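Local coordinates for protein 3-oxo-glucose-6-phosphate:glutamate aminotransferase (Bacillus subtilis subsp. subtilis, PDB 4K2M) that catalyses the reversible pyridoxal phosphate-dependent transfer of an amino group from glutamate to 3-dehydro-glucose 6-phosphate, giving kanosamine 6-phosphate on the route to an antibiotic, at residues K98-F108 against K296-L306; L116-G127 against A257-A268. One frame throughout, in Å; residues are numbered along the deposited sequence.

Interaction 1. Residues K98-F108 against K296-L306; sequences KFTSGPYLEQF and KMDNLQAAIGL. With O1G (3-deoxy-3-[(E)-({3-hydroxy-2-methyl-5-[(phosphonooxy)methyl]pyridin-4-yl}methylidene)amino]-6-O-phosphono-alpha-D-gluco pyranose), chain I.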
loop_
_atom_site.group_PDB
_atom_site.type_symbol
_atom_site.label_atom_id
_atom_site.label_comp_id
_atom_site.label_asym_id
_atom_site.label_seq_id
_atom_site.Cartn_x
_atom_site.Cartn_y
_atom_site.Cartn_z
ATOM N N LYS A 98 0.703 12.371 -10.796
ATOM C CA LYS A 98 0.120 12.273 -9.449
ATOM C C LYS A 98 -0.369 10.862 -9.202
ATOM O O LYS A 98 -1.409 10.467 -9.731
ATOM C CB LYS A 98 -1.035 13.264 -9.289
ATOM C CG LYS A 98 -0.600 14.709 -9.428
ATOM C CD LYS A 98 -1.777 15.646 -9.311
ATOM C CE LYS A 98 -1.341 17.082 -9.564
ATOM N NZ LYS A 98 -1.986 18.031 -8.618
ATOM N N PHE A 99 0.368 10.109 -8.390
ATOM C CA PHE A 99 0.095 8.680 -8.250
ATOM C C PHE A 99 -0.233 8.304 -6.826
ATOM O O PHE A 99 -0.924 7.326 -6.587
ATOM C CB PHE A 99 1.305 7.877 -8.724
ATOM C CG PHE A 99 1.754 8.253 -10.104
ATOM C CD1 PHE A 99 0.814 8.443 -11.109
ATOM C CD2 PHE A 99 3.097 8.468 -10.379
ATOM C CE1 PHE A 99 1.202 8.817 -12.393
ATOM C CE2 PHE A 99 3.511 8.829 -11.669
ATOM C CZ PHE A 99 2.560 9.008 -12.680
ATOM N N THR A 100 0.279 9.090 -5.891
ATOM C CA THR A 100 0.023 8.867 -4.473
ATOM C C THR A 100 -1.036 9.871 -4.046
ATOM O O THR A 100 -2.235 9.556 -4.026
ATOM C CB THR A 100 1.328 8.924 -3.639
ATOM O OG1 THR A 100 2.022 10.147 -3.912
ATOM C CG2 THR A 100 2.235 7.736 -3.989
ATOM N N SER A 101 -0.631 11.081 -3.697
ATOM C CA SER A 101 -1.630 12.114 -3.460
ATOM C C SER A 101 -2.179 12.572 -4.813
ATOM O O SER A 101 -1.483 12.508 -5.833
ATOM C CB SER A 101 -1.023 13.298 -2.715
ATOM O OG SER A 101 0.098 13.790 -3.412
ATOM N N GLY A 102 -3.430 13.017 -4.826
ATOM C CA GLY A 102 -4.049 13.502 -6.049
ATOM C C GLY A 102 -5.546 13.673 -5.983
ATOM O O GLY A 102 -6.188 13.272 -5.011
ATOM N N PRO A 103 -6.124 14.259 -7.036
ATOM C CA PRO A 103 -7.544 14.637 -7.050
ATOM C C PRO A 103 -8.527 13.475 -7.124
ATOM O O PRO A 103 -9.663 13.647 -6.681
ATOM C CB PRO A 103 -7.664 15.498 -8.316
ATOM C CG PRO A 103 -6.544 14.995 -9.206
ATOM C CD PRO A 103 -5.421 14.693 -8.259
ATOM N N TYR A 104 -8.127 12.334 -7.679
ATOM C CA TYR A 104 -9.040 11.201 -7.787
ATOM C C TYR A 104 -9.376 10.604 -6.419
ATOM O O TYR A 104 -10.468 10.066 -6.225
ATOM C CB TYR A 104 -8.490 10.134 -8.733
ATOM C CG TYR A 104 -8.418 10.561 -10.187
ATOM C CD1 TYR A 104 -9.514 10.424 -11.019
ATOM C CD2 TYR A 104 -7.244 11.081 -10.727
ATOM C CE1 TYR A 104 -9.457 10.797 -12.347
ATOM C CE2 TYR A 104 -7.179 11.465 -12.048
ATOM C CZ TYR A 104 -8.290 11.320 -12.856
ATOM O OH TYR A 104 -8.227 11.692 -14.183
ATOM N N LEU A 105 -8.447 10.713 -5.466
ATOM C CA LEU A 105 -8.692 10.276 -4.093
ATOM C C LEU A 105 -9.965 10.884 -3.516
ATOM O O LEU A 105 -10.854 10.159 -3.081
ATOM C CB LEU A 105 -7.498 10.617 -3.184
ATOM C CG LEU A 105 -6.453 9.529 -3.018
ATOM C CD1 LEU A 105 -5.326 10.016 -2.094
ATOM C CD2 LEU A 105 -7.120 8.262 -2.471
ATOM N N GLU A 106 -10.059 12.215 -3.520
ATOM C CA GLU A 106 -11.224 12.894 -2.957
ATOM C C GLU A 106 -12.511 12.518 -3.690
ATOM O O GLU A 106 -13.571 12.365 -3.060
ATOM C CB GLU A 106 -11.038 14.415 -3.006
ATOM C CG GLU A 106 -11.914 15.179 -2.011
ATOM C CD GLU A 106 -12.159 16.623 -2.426
ATOM O OE1 GLU A 106 -11.174 17.357 -2.668
ATOM O OE2 GLU A 106 -13.341 17.019 -2.518
ATOM N N GLN A 107 -12.436 12.393 -5.014
ATOM C CA GLN A 107 -13.616 12.036 -5.801
ATOM C C GLN A 107 -14.070 10.617 -5.479
ATOM O O GLN A 107 -15.265 10.340 -5.407
ATOM C CB GLN A 107 -13.338 12.159 -7.303
ATOM C CG GLN A 107 -14.534 11.817 -8.193
ATOM C CD GLN A 107 -15.633 12.871 -8.152
ATOM O OE1 GLN A 107 -15.417 13.994 -7.690
ATOM N NE2 GLN A 107 -16.818 12.511 -8.641
ATOM N N PHE A 108 -13.109 9.714 -5.300
ATOM C CA PHE A 108 -13.434 8.324 -4.982
ATOM C C PHE A 108 -14.035 8.249 -3.574
ATOM O O PHE A 108 -15.038 7.553 -3.337
ATOM C CB PHE A 108 -12.175 7.452 -5.107
ATOM C CG PHE A 108 -12.411 5.991 -4.841
ATOM C CD1 PHE A 108 -13.299 5.256 -5.623
ATOM C CD2 PHE A 108 -11.744 5.351 -3.817
ATOM C CE1 PHE A 108 -13.504 3.898 -5.375
ATOM C CE2 PHE A 108 -11.946 3.987 -3.557
ATOM C CZ PHE A 108 -12.818 3.262 -4.341
ATOM N N LYS A 296 -2.592 5.931 3.157
ATOM C CA LYS A 296 -3.664 6.392 2.279
ATOM C C LYS A 296 -3.708 5.546 1.010
ATOM O O LYS A 296 -2.697 4.987 0.588
ATOM C CB LYS A 296 -3.465 7.862 1.891
ATOM C CG LYS A 296 -3.592 8.837 3.049
ATOM C CD LYS A 296 -3.119 10.235 2.649
ATOM C CE LYS A 296 -3.994 10.824 1.549
ATOM N NZ LYS A 296 -5.440 10.802 1.939
ATOM N N MET A 297 -4.873 5.465 0.380
ATOM C CA MET A 297 -4.956 4.850 -0.949
ATOM C C MET A 297 -4.176 5.709 -1.943
ATOM O O MET A 297 -4.073 6.927 -1.763
ATOM C CB MET A 297 -6.426 4.762 -1.374
ATOM C CG MET A 297 -6.663 4.156 -2.739
ATOM S SD MET A 297 -8.455 4.009 -2.929
ATOM C CE MET A 297 -8.570 3.018 -4.408
ATOM N N ASP A 298 -3.612 5.083 -2.976
ATOM C CA ASP A 298 -2.939 5.819 -4.039
ATOM C C ASP A 298 -3.942 6.443 -5.008
ATOM O O ASP A 298 -4.952 5.820 -5.350
ATOM C CB ASP A 298 -2.031 4.873 -4.826
ATOM C CG ASP A 298 -0.777 4.497 -4.055
ATOM O OD1 ASP A 298 -0.401 5.272 -3.155
ATOM O OD2 ASP A 298 -0.196 3.431 -4.352
ATOM N N ASN A 299 -3.643 7.661 -5.457
ATOM C CA ASN A 299 -4.438 8.360 -6.467
ATOM C C ASN A 299 -4.630 7.514 -7.718
ATOM O O ASN A 299 -5.714 7.496 -8.315
ATOM C CB ASN A 299 -3.748 9.690 -6.821
ATOM C CG ASN A 299 -4.583 10.563 -7.750
ATOM O OD1 ASN A 299 -5.684 10.990 -7.391
ATOM N ND2 ASN A 299 -4.042 10.872 -8.926
ATOM N N LEU A 300 -3.576 6.815 -8.135
ATOM C CA LEU A 300 -3.677 5.977 -9.331
ATOM C C LEU A 300 -4.754 4.915 -9.132
ATOM O O LEU A 300 -5.581 4.682 -10.021
ATOM C CB LEU A 300 -2.329 5.333 -9.681
ATOM C CG LEU A 300 -2.351 4.500 -10.972
ATOM C CD1 LEU A 300 -1.433 5.106 -12.009
ATOM C CD2 LEU A 300 -1.945 3.049 -10.713
ATOM N N GLN A 301 -4.779 4.299 -7.953
ATOM C CA GLN A 301 -5.775 3.262 -7.688
ATOM C C GLN A 301 -7.179 3.833 -7.555
ATOM O O GLN A 301 -8.157 3.170 -7.911
ATOM C CB GLN A 301 -5.432 2.452 -6.425
ATOM C CG GLN A 301 -4.178 1.588 -6.538
ATOM C CD GLN A 301 -4.213 0.588 -7.698
ATOM O OE1 GLN A 301 -5.280 0.166 -8.156
ATOM N NE2 GLN A 301 -3.031 0.212 -8.181
ATOM N N ALA A 302 -7.292 5.041 -7.018
ATOM C CA ALA A 302 -8.605 5.697 -6.936
ATOM C C ALA A 302 -9.145 5.977 -8.338
ATOM O O ALA A 302 -10.345 5.837 -8.590
ATOM C CB ALA A 302 -8.531 6.982 -6.090
ATOM N N ALA A 303 -8.271 6.361 -9.266
ATOM C CA ALA A 303 -8.716 6.571 -10.642
ATOM C C ALA A 303 -9.211 5.259 -11.238
ATOM O O ALA A 303 -10.218 5.221 -11.945
ATOM C CB ALA A 303 -7.578 7.150 -11.506
ATOM N N ILE A 304 -8.495 4.177 -10.958
ATOM C CA ILE A 304 -8.892 2.862 -11.457
ATOM C C ILE A 304 -10.212 2.448 -10.796
ATOM O O ILE A 304 -11.097 1.876 -11.442
ATOM C CB ILE A 304 -7.801 1.817 -11.157
ATOM C CG1 ILE A 304 -6.623 2.009 -12.115
ATOM C CG2 ILE A 304 -8.343 0.386 -11.316
ATOM C CD1 ILE A 304 -5.423 1.127 -11.779
ATOM N N GLY A 305 -10.331 2.735 -9.504
ATOM C CA GLY A 305 -11.533 2.401 -8.755
ATOM C C GLY A 305 -12.764 3.082 -9.308
ATOM O O GLY A 305 -13.857 2.496 -9.334
ATOM N N LEU A 306 -12.593 4.318 -9.772
ATOM C CA LEU A 306 -13.720 5.063 -10.312
ATOM C C LEU A 306 -14.187 4.426 -11.617
ATOM O O LEU A 306 -15.333 4.608 -12.022
ATOM C CB LEU A 306 -13.353 6.533 -10.507
ATOM C CG LEU A 306 -13.257 7.275 -9.176
ATOM C CD1 LEU A 306 -12.520 8.599 -9.309
ATOM C CD2 LEU A 306 -14.661 7.503 -8.598
HETATM P P O1G I . 7.717 6.217 1.774
HETATM C C3A O1G I . 12.135 9.681 3.236
HETATM O O3 O1G I . 12.376 10.808 2.521
HETATM C C1 O1G I . 8.015 13.831 0.836
HETATM N "N1'" O1G I . 12.782 8.049 4.814
HETATM C C2 O1G I . 9.094 12.946 1.464
HETATM O O2 O1G I . 10.376 13.579 1.125
HETATM C C9A O1G I . 13.071 9.172 4.133
HETATM C C2A O1G I . 14.416 9.849 4.360
HETATM C C3 O1G I . 9.060 11.508 0.933
HETATM N "N3'" O1G I . 9.967 10.797 1.844
HETATM O O1 O1G I . 8.297 14.035 -0.551
HETATM C C4 O1G I . 7.626 10.929 0.920
HETATM O O4 O1G I . 7.797 9.819 0.013
HETATM C C4A O1G I . 10.919 9.029 3.048
HETATM C C4B O1G I . 9.902 9.548 2.118
HETATM C C5 O1G I . 6.707 11.934 0.229
HETATM O O5 O1G I . 6.719 13.200 0.910
HETATM C C5A O1G I . 10.655 7.871 3.760
HETATM C C5T O1G I . 9.374 7.030 3.685
HETATM C C6 O1G I . 5.252 11.559 0.261
HETATM C C6A O1G I . 11.610 7.394 4.643
HETATM O OP1 O1G I . 6.934 5.531 2.868
HETATM O OP2 O1G I . 7.960 5.313 0.602
HETATM O OP3 O1G I . 7.064 7.567 1.405
HETATM O OP4 O1G I . 9.229 6.531 2.324
HETATM O O6 O1G I . 4.375 12.376 -0.426
HETATM P "P'" O1G I . 3.049 11.739 -1.079
HETATM O OP6 O1G I . 3.525 10.590 -1.952
HETATM O OP7 O1G I . 2.160 11.316 0.074
HETATM O OP8 O1G I . 2.490 12.904 -1.888
#
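Asn299, in the first turn of helix 299-308, works across the contact with both ends of its amide, tying the substrate-binding turn before helix 103-116 to a second helix of this aspartate aminotransferase fold. Asn299 ND2 gives a hydrogen bond of 2.8 Å to Lys98 O; the acceptor lies in the amide plane, while the donor stands well above the carbonyl plane. OD1 turns the other way and takes two weak bonds, from Tyr104 N and Leu105 N, at the start of helix 103-116. With CG anti to the backbone N (chi1 -173°), the amide is laid against Gly102, where the absence of a side chain leaves room for it. Backbone bonds continue the seam: Asn299 N reaches Thr100 O at 2.8 Å, and Leu300 N reaches Phe99 O almost straight.

Farther along, the two helix segments cross at 46°. Tyr104 is a knob among Asn299, Ala302, Ala303 and Leu306, its ring lying with one face on Ala303 CB, 3.9 Å from the centroid, and its edge against Leu306 CD1. Leu105 wedges both methyls against the backbone at Met297 O. Beyond it the extended Met297 brings SD obliquely to the Phe108 ring, a Met-aromatic contact.

The turn held in this way faces the aldimine adduct, whose pyridoxal part is bound largely by the second subunit. Asp298 OD1 forms a salt bridge with Lys256 of that subunit. Two hydroxyls hydrogen-bond the sugar phosphate: Ser101 OG meets OP8 in one of its two conformers, and Thr100 OG1 lies 2.5 Å from OP6.

Interaction 2. Residues L116-G127 against A257-A268; sequences LHKRYVIATSSG and AGAIATDNEELA. With O1G (3-deoxy-3-[(E)-({3-hydroxy-2-methyl-5-[(phosphonooxy)methyl]pyridin-4-yl}methylidene)amino]-6-O-phosphono-alpha-D-gluco pyranose), chain C.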
loop_
_atom_site.group_PDB
_atom_site.type_symbol
_atom_site.label_atom_id
_atom_site.label_comp_id
_atom_site.label_asym_id
_atom_site.label_seq_id
_atom_site.Cartn_x
_atom_site.Cartn_y
_atom_site.Cartn_z
ATOM N N LEU A 116 -22.331 4.625 0.426
ATOM C CA LEU A 116 -22.475 4.037 1.750
ATOM C C LEU A 116 -23.424 4.807 2.665
ATOM O O LEU A 116 -23.778 4.310 3.731
ATOM C CB LEU A 116 -21.102 3.945 2.426
ATOM C CG LEU A 116 -20.058 3.063 1.748
ATOM C CD1 LEU A 116 -18.688 3.240 2.415
ATOM C CD2 LEU A 116 -20.483 1.607 1.811
ATOM N N HIS A 117 -23.826 6.011 2.249
ATOM C CA HIS A 117 -24.562 6.935 3.127
ATOM C C HIS A 117 -23.819 7.157 4.442
ATOM O O HIS A 117 -24.417 7.121 5.526
ATOM C CB HIS A 117 -25.995 6.448 3.415
ATOM C CG HIS A 117 -26.829 6.252 2.183
ATOM N ND1 HIS A 117 -27.250 7.299 1.390
ATOM C CD2 HIS A 117 -27.322 5.128 1.611
ATOM C CE1 HIS A 117 -27.963 6.827 0.382
ATOM N NE2 HIS A 117 -28.021 5.513 0.492
ATOM N N LYS A 118 -22.505 7.366 4.344
ATOM C CA LYS A 118 -21.681 7.695 5.503
ATOM C C LYS A 118 -21.037 9.036 5.202
ATOM O O LYS A 118 -20.615 9.280 4.066
ATOM C CB LYS A 118 -20.596 6.623 5.703
ATOM C CG LYS A 118 -21.111 5.324 6.328
ATOM C CD LYS A 118 -21.440 5.546 7.798
ATOM C CE LYS A 118 -22.087 4.314 8.426
ATOM N NZ LYS A 118 -22.349 4.528 9.886
ATOM N N ARG A 119 -20.953 9.898 6.210
ATOM C CA ARG A 119 -20.520 11.271 5.978
ATOM C C ARG A 119 -19.045 11.359 5.586
ATOM O O ARG A 119 -18.668 12.195 4.771
ATOM C CB ARG A 119 -20.790 12.136 7.214
ATOM C CG ARG A 119 -22.257 12.186 7.631
ATOM C CD ARG A 119 -22.420 12.956 8.938
ATOM N NE ARG A 119 -21.844 14.290 8.820
ATOM C CZ ARG A 119 -21.658 15.124 9.837
ATOM N NH1 ARG A 119 -22.002 14.769 11.068
ATOM N NH2 ARG A 119 -21.121 16.319 9.620
ATOM N N TYR A 120 -18.216 10.493 6.166
ATOM C CA TYR A 120 -16.772 10.558 5.953
ATOM C C TYR A 120 -16.218 9.226 5.510
ATOM O O TYR A 120 -16.502 8.196 6.110
ATOM C CB TYR A 120 -16.081 10.976 7.253
ATOM C CG TYR A 120 -16.637 12.261 7.807
ATOM C CD1 TYR A 120 -16.302 13.481 7.227
ATOM C CD2 TYR A 120 -17.510 12.257 8.893
ATOM C CE1 TYR A 120 -16.818 14.662 7.713
ATOM C CE2 TYR A 120 -18.036 13.434 9.383
ATOM C CZ TYR A 120 -17.678 14.635 8.786
ATOM O OH TYR A 120 -18.188 15.819 9.271
ATOM N N VAL A 121 -15.422 9.257 4.452
ATOM C CA VAL A 121 -14.758 8.059 3.961
ATOM C C VAL A 121 -13.289 8.395 3.814
ATOM O O VAL A 121 -12.931 9.414 3.220
ATOM C CB VAL A 121 -15.336 7.598 2.611
ATOM C CG1 VAL A 121 -14.496 6.462 2.024
ATOM C CG2 VAL A 121 -16.777 7.134 2.800
ATOM N N ILE A 122 -12.448 7.557 4.400
ATOM C CA ILE A 122 -11.008 7.730 4.327
ATOM C C ILE A 122 -10.480 6.518 3.575
ATOM O O ILE A 122 -10.545 5.391 4.087
ATOM C CB ILE A 122 -10.381 7.766 5.725
ATOM C CG1 ILE A 122 -10.940 8.924 6.555
ATOM C CG2 ILE A 122 -8.869 7.900 5.612
ATOM C CD1 ILE A 122 -12.152 8.566 7.457
ATOM N N ALA A 123 -9.997 6.738 2.352
ATOM C CA ALA A 123 -9.505 5.643 1.519
ATOM C C ALA A 123 -8.088 5.273 1.967
ATOM O O ALA A 123 -7.236 6.147 2.151
ATOM C CB ALA A 123 -9.528 6.028 0.042
ATOM N N THR A 124 -7.844 3.979 2.146
ATOM C CA THR A 124 -6.590 3.509 2.726
ATOM C C THR A 124 -5.859 2.589 1.768
ATOM O O THR A 124 -6.376 2.232 0.706
ATOM C CB THR A 124 -6.850 2.722 4.022
ATOM O OG1 THR A 124 -7.686 1.602 3.729
ATOM C CG2 THR A 124 -7.545 3.580 5.071
ATOM N N SER A 125 -4.652 2.184 2.168
ATOM C CA SER A 125 -3.791 1.373 1.321
ATOM C C SER A 125 -4.160 -0.105 1.337
ATOM O O SER A 125 -3.621 -0.871 0.550
ATOM C CB SER A 125 -2.321 1.532 1.743
ATOM O OG SER A 125 -2.176 1.293 3.124
ATOM N N SER A 126 -5.050 -0.510 2.248
ATOM C CA SER A 126 -5.594 -1.875 2.255
ATOM C C SER A 126 -6.716 -1.978 3.262
ATOM O O SER A 126 -6.881 -1.096 4.096
ATOM C CB SER A 126 -4.524 -2.911 2.609
ATOM O OG SER A 126 -4.130 -2.791 3.976
ATOM N N GLY A 127 -7.456 -3.081 3.207
ATOM C CA GLY A 127 -8.483 -3.370 4.192
ATOM C C GLY A 127 -7.869 -3.592 5.562
ATOM O O GLY A 127 -8.400 -3.129 6.576
ATOM N N ALA A 257 -5.921 -1.690 -1.689
ATOM C CA ALA A 257 -6.602 -0.487 -1.230
ATOM C C ALA A 257 -7.747 -0.890 -0.311
ATOM O O ALA A 257 -8.168 -2.043 -0.319
ATOM C CB ALA A 257 -7.149 0.310 -2.434
ATOM N N GLY A 258 -8.250 0.064 0.469
ATOM C CA GLY A 258 -9.431 -0.168 1.292
ATOM C C GLY A 258 -10.053 1.151 1.710
ATOM O O GLY A 258 -9.719 2.197 1.169
ATOM N N ALA A 259 -10.976 1.122 2.663
ATOM C CA ALA A 259 -11.532 2.381 3.142
ATOM C C ALA A 259 -12.079 2.270 4.534
ATOM O O ALA A 259 -12.464 1.189 4.980
ATOM C CB ALA A 259 -12.617 2.873 2.206
ATOM N N ILE A 260 -12.129 3.412 5.208
ATOM C CA ILE A 260 -12.817 3.533 6.485
ATOM C C ILE A 260 -14.005 4.459 6.254
ATOM O O ILE A 260 -13.861 5.499 5.617
ATOM C CB ILE A 260 -11.905 4.193 7.511
ATOM C CG1 ILE A 260 -10.730 3.276 7.846
ATOM C CG2 ILE A 260 -12.676 4.492 8.796
ATOM C CD1 ILE A 260 -9.633 3.982 8.646
ATOM N N ALA A 261 -15.179 4.095 6.760
ATOM C CA ALA A 261 -16.336 4.976 6.638
ATOM C C ALA A 261 -16.911 5.242 8.010
ATOM O O ALA A 261 -17.016 4.336 8.832
ATOM C CB ALA A 261 -17.385 4.364 5.731
ATOM N N THR A 262 -17.262 6.498 8.275
ATOM C CA THR A 262 -17.850 6.838 9.570
ATOM C C THR A 262 -18.715 8.073 9.427
ATOM O O THR A 262 -18.528 8.856 8.492
ATOM C CB THR A 262 -16.772 7.050 10.667
ATOM O OG1 THR A 262 -17.418 7.243 11.939
ATOM C CG2 THR A 262 -15.893 8.270 10.360
ATOM N N ASP A 263 -19.681 8.224 10.335
ATOM C CA ASP A 263 -20.463 9.449 10.404
ATOM C C ASP A 263 -19.867 10.460 11.378
ATOM O O ASP A 263 -20.296 11.612 11.423
ATOM C CB ASP A 263 -21.916 9.148 10.795
ATOM C CG ASP A 263 -22.731 8.586 9.644
ATOM O OD1 ASP A 263 -22.452 8.936 8.475
ATOM O OD2 ASP A 263 -23.671 7.801 9.906
ATOM N N ASN A 264 -18.873 10.043 12.157
ATOM C CA ASN A 264 -18.369 10.905 13.218
ATOM C C ASN A 264 -17.182 11.738 12.757
ATOM O O ASN A 264 -16.150 11.186 12.385
ATOM C CB ASN A 264 -17.962 10.089 14.443
ATOM C CG ASN A 264 -17.625 10.970 15.621
ATOM O OD1 ASN A 264 -16.519 11.503 15.712
ATOM N ND2 ASN A 264 -18.586 11.145 16.526
ATOM N N GLU A 265 -17.326 13.063 12.794
ATOM C CA GLU A 265 -16.285 13.962 12.288
ATOM C C GLU A 265 -14.967 13.877 13.055
ATOM O O GLU A 265 -13.893 13.862 12.444
ATOM C CB GLU A 265 -16.784 15.416 12.252
ATOM C CG GLU A 265 -15.845 16.379 11.500
ATOM C CD GLU A 265 -14.773 16.989 12.398
ATOM O OE1 GLU A 265 -14.948 16.971 13.635
ATOM O OE2 GLU A 265 -13.755 17.489 11.864
ATOM N N GLU A 266 -15.021 13.860 14.385
ATOM C CA GLU A 266 -13.767 13.800 15.133
ATOM C C GLU A 266 -13.068 12.474 14.869
ATOM O O GLU A 266 -11.841 12.404 14.794
ATOM C CB GLU A 266 -13.982 13.972 16.636
ATOM C CG GLU A 266 -14.425 15.374 17.063
ATOM C CD GLU A 266 -13.318 16.421 16.976
ATOM O OE1 GLU A 266 -12.141 16.059 16.741
ATOM O OE2 GLU A 266 -13.638 17.616 17.155
ATOM N N LEU A 267 -13.858 11.416 14.734
ATOM C CA LEU A 267 -13.295 10.095 14.478
ATOM C C LEU A 267 -12.664 10.069 13.087
ATOM O O LEU A 267 -11.564 9.552 12.906
ATOM C CB LEU A 267 -14.369 9.017 14.629
ATOM C CG LEU A 267 -13.967 7.557 14.548
ATOM C CD1 LEU A 267 -12.830 7.253 15.531
ATOM C CD2 LEU A 267 -15.203 6.691 14.846
ATOM N N ALA A 268 -13.348 10.653 12.106
ATOM C CA ALA A 268 -12.799 10.782 10.760
ATOM C C ALA A 268 -11.464 11.518 10.746
ATOM O O ALA A 268 -10.521 11.106 10.066
ATOM C CB ALA A 268 -13.797 11.478 9.844
HETATM P P O1G C . -6.952 -6.473 2.480
HETATM C C3A O1G C . -10.910 -10.269 4.397
HETATM O O3 O1G C . -11.335 -11.270 3.589
HETATM C C1 O1G C . -7.655 -13.879 0.286
HETATM N "N1'" O1G C . -11.114 -8.935 6.339
HETATM C C2 O1G C . -8.523 -13.143 1.310
HETATM O O2 O1G C . -9.849 -13.746 1.132
HETATM C C9A O1G C . -11.579 -9.940 5.581
HETATM C C2A O1G C . -12.830 -10.664 6.048
HETATM C C3 O1G C . -8.564 -11.619 1.103
HETATM N "N3'" O1G C . -9.207 -11.099 2.323
HETATM O O1 O1G C . -8.256 -13.885 -1.018
HETATM C C4 O1G C . -7.162 -11.027 0.855
HETATM O O4 O1G C . -7.488 -9.767 0.234
HETATM C C4A O1G C . -9.780 -9.571 4.012
HETATM C C4B O1G C . -9.039 -9.916 2.781
HETATM C C5 O1G C . -6.478 -11.860 -0.228
HETATM O O5 O1G C . -6.380 -13.236 0.156
HETATM C C5A O1G C . -9.316 -8.537 4.820
HETATM C C5T O1G C . -8.080 -7.659 4.561
HETATM C C6 O1G C . -5.028 -11.520 -0.431
HETATM C C6A O1G C . -10.006 -8.246 5.987
HETATM O OP1 O1G C . -5.959 -5.995 3.518
HETATM O OP2 O1G C . -7.459 -5.375 1.607
HETATM O OP3 O1G C . -6.450 -7.737 1.745
HETATM O OP4 O1G C . -8.278 -6.911 3.339
HETATM O O6 O1G C . -4.446 -12.064 -1.554
HETATM P "P'" O1G C . -3.298 -11.269 -2.352
HETATM O OP6 O1G C . -3.957 -10.002 -2.856
HETATM O OP7 O1G C . -2.140 -11.021 -1.413
HETATM O OP8 O1G C . -2.953 -12.254 -3.472
HETATM O O HOH W 1 -25.294 7.342 8.138
HETATM O O HOH W 2 -24.985 9.438 7.276
HETATM O O HOH W 3 -20.473 5.917 11.916
HETATM O O HOH W 4 -19.500 3.203 10.180
#
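At one margin of the seven-stranded mixed sheet, outermost within this chain, strand 120-124 pairs antiparallel with strand 258-262. Tyr120 with Thr262, Ile122 with Ile260 and Thr124 with Gly258 form the hydrogen-bonded pairs; Val121 with Ala261 and Ala123 with Ala259 lie between them. The bonds at Ile122 are both 2.8 Å, Ile122 N to Ile260 O and Ile122 O to Ile260 N. Their side chains share the sheet face with Tyr120, and Ile122 CD1 reaches on to Ala268 CB.

Tyr120 covers the start of helix 265-275: Tyr120 CB meets Ala268 CB at 3.5 Å, and the hydroxyl OH rests against CB and CG of Glu265. Along the CD2-CE2 edge of the ring, Thr262 O and Asp263 O come near its plane.

Asp263 closes the far end of the ladder. Its OD1 accepts from Arg119 N at 2.9 Å, nearly along the C-O axis, while OD2 makes a long salt bridge of 3.5 Å to Lys118 NZ, whose stronger partner is Gly235 O. Water 2 links Asp263 OD1 to His117 O.

At the opposite end Thr124 OG1, placed between its backbone N and carbonyl carbon (chi1 60°), donates to Ser126 O. The turn delivers Gly127 N to OP2 of the cofactor phosphate, 2.8 Å away, at the start of helix 127-137. A strand leading into a helix whose N-terminus receives the phosphate is characteristic of the fold type I pyridoxal phosphate enzymes.

In the fold
Interactions 1 and 2 meet directly, their centres about 15 Å apart. The meeting point is the extended chain just before helix 299-308: Met297 N lies 3.0 Å from Ala123 O, a probable hydrogen bond, so the loop runs alongside the outermost strand of interaction 2, and Met297 CE packs on Ala257 CB at 3.6 Å. Helix 103-116 is followed, after a short turn, by strand 120-124, joining the two contacts through the chain as well. In the homodimer they serve different active sites. Gly127, at the end of residues 116-127, binds the cofactor phosphate of one adduct, whereas Thr100 and Ser101 reach the sugar phosphate of the other, so each complete site draws on interaction 2 of one subunit and interaction 1 of its partner.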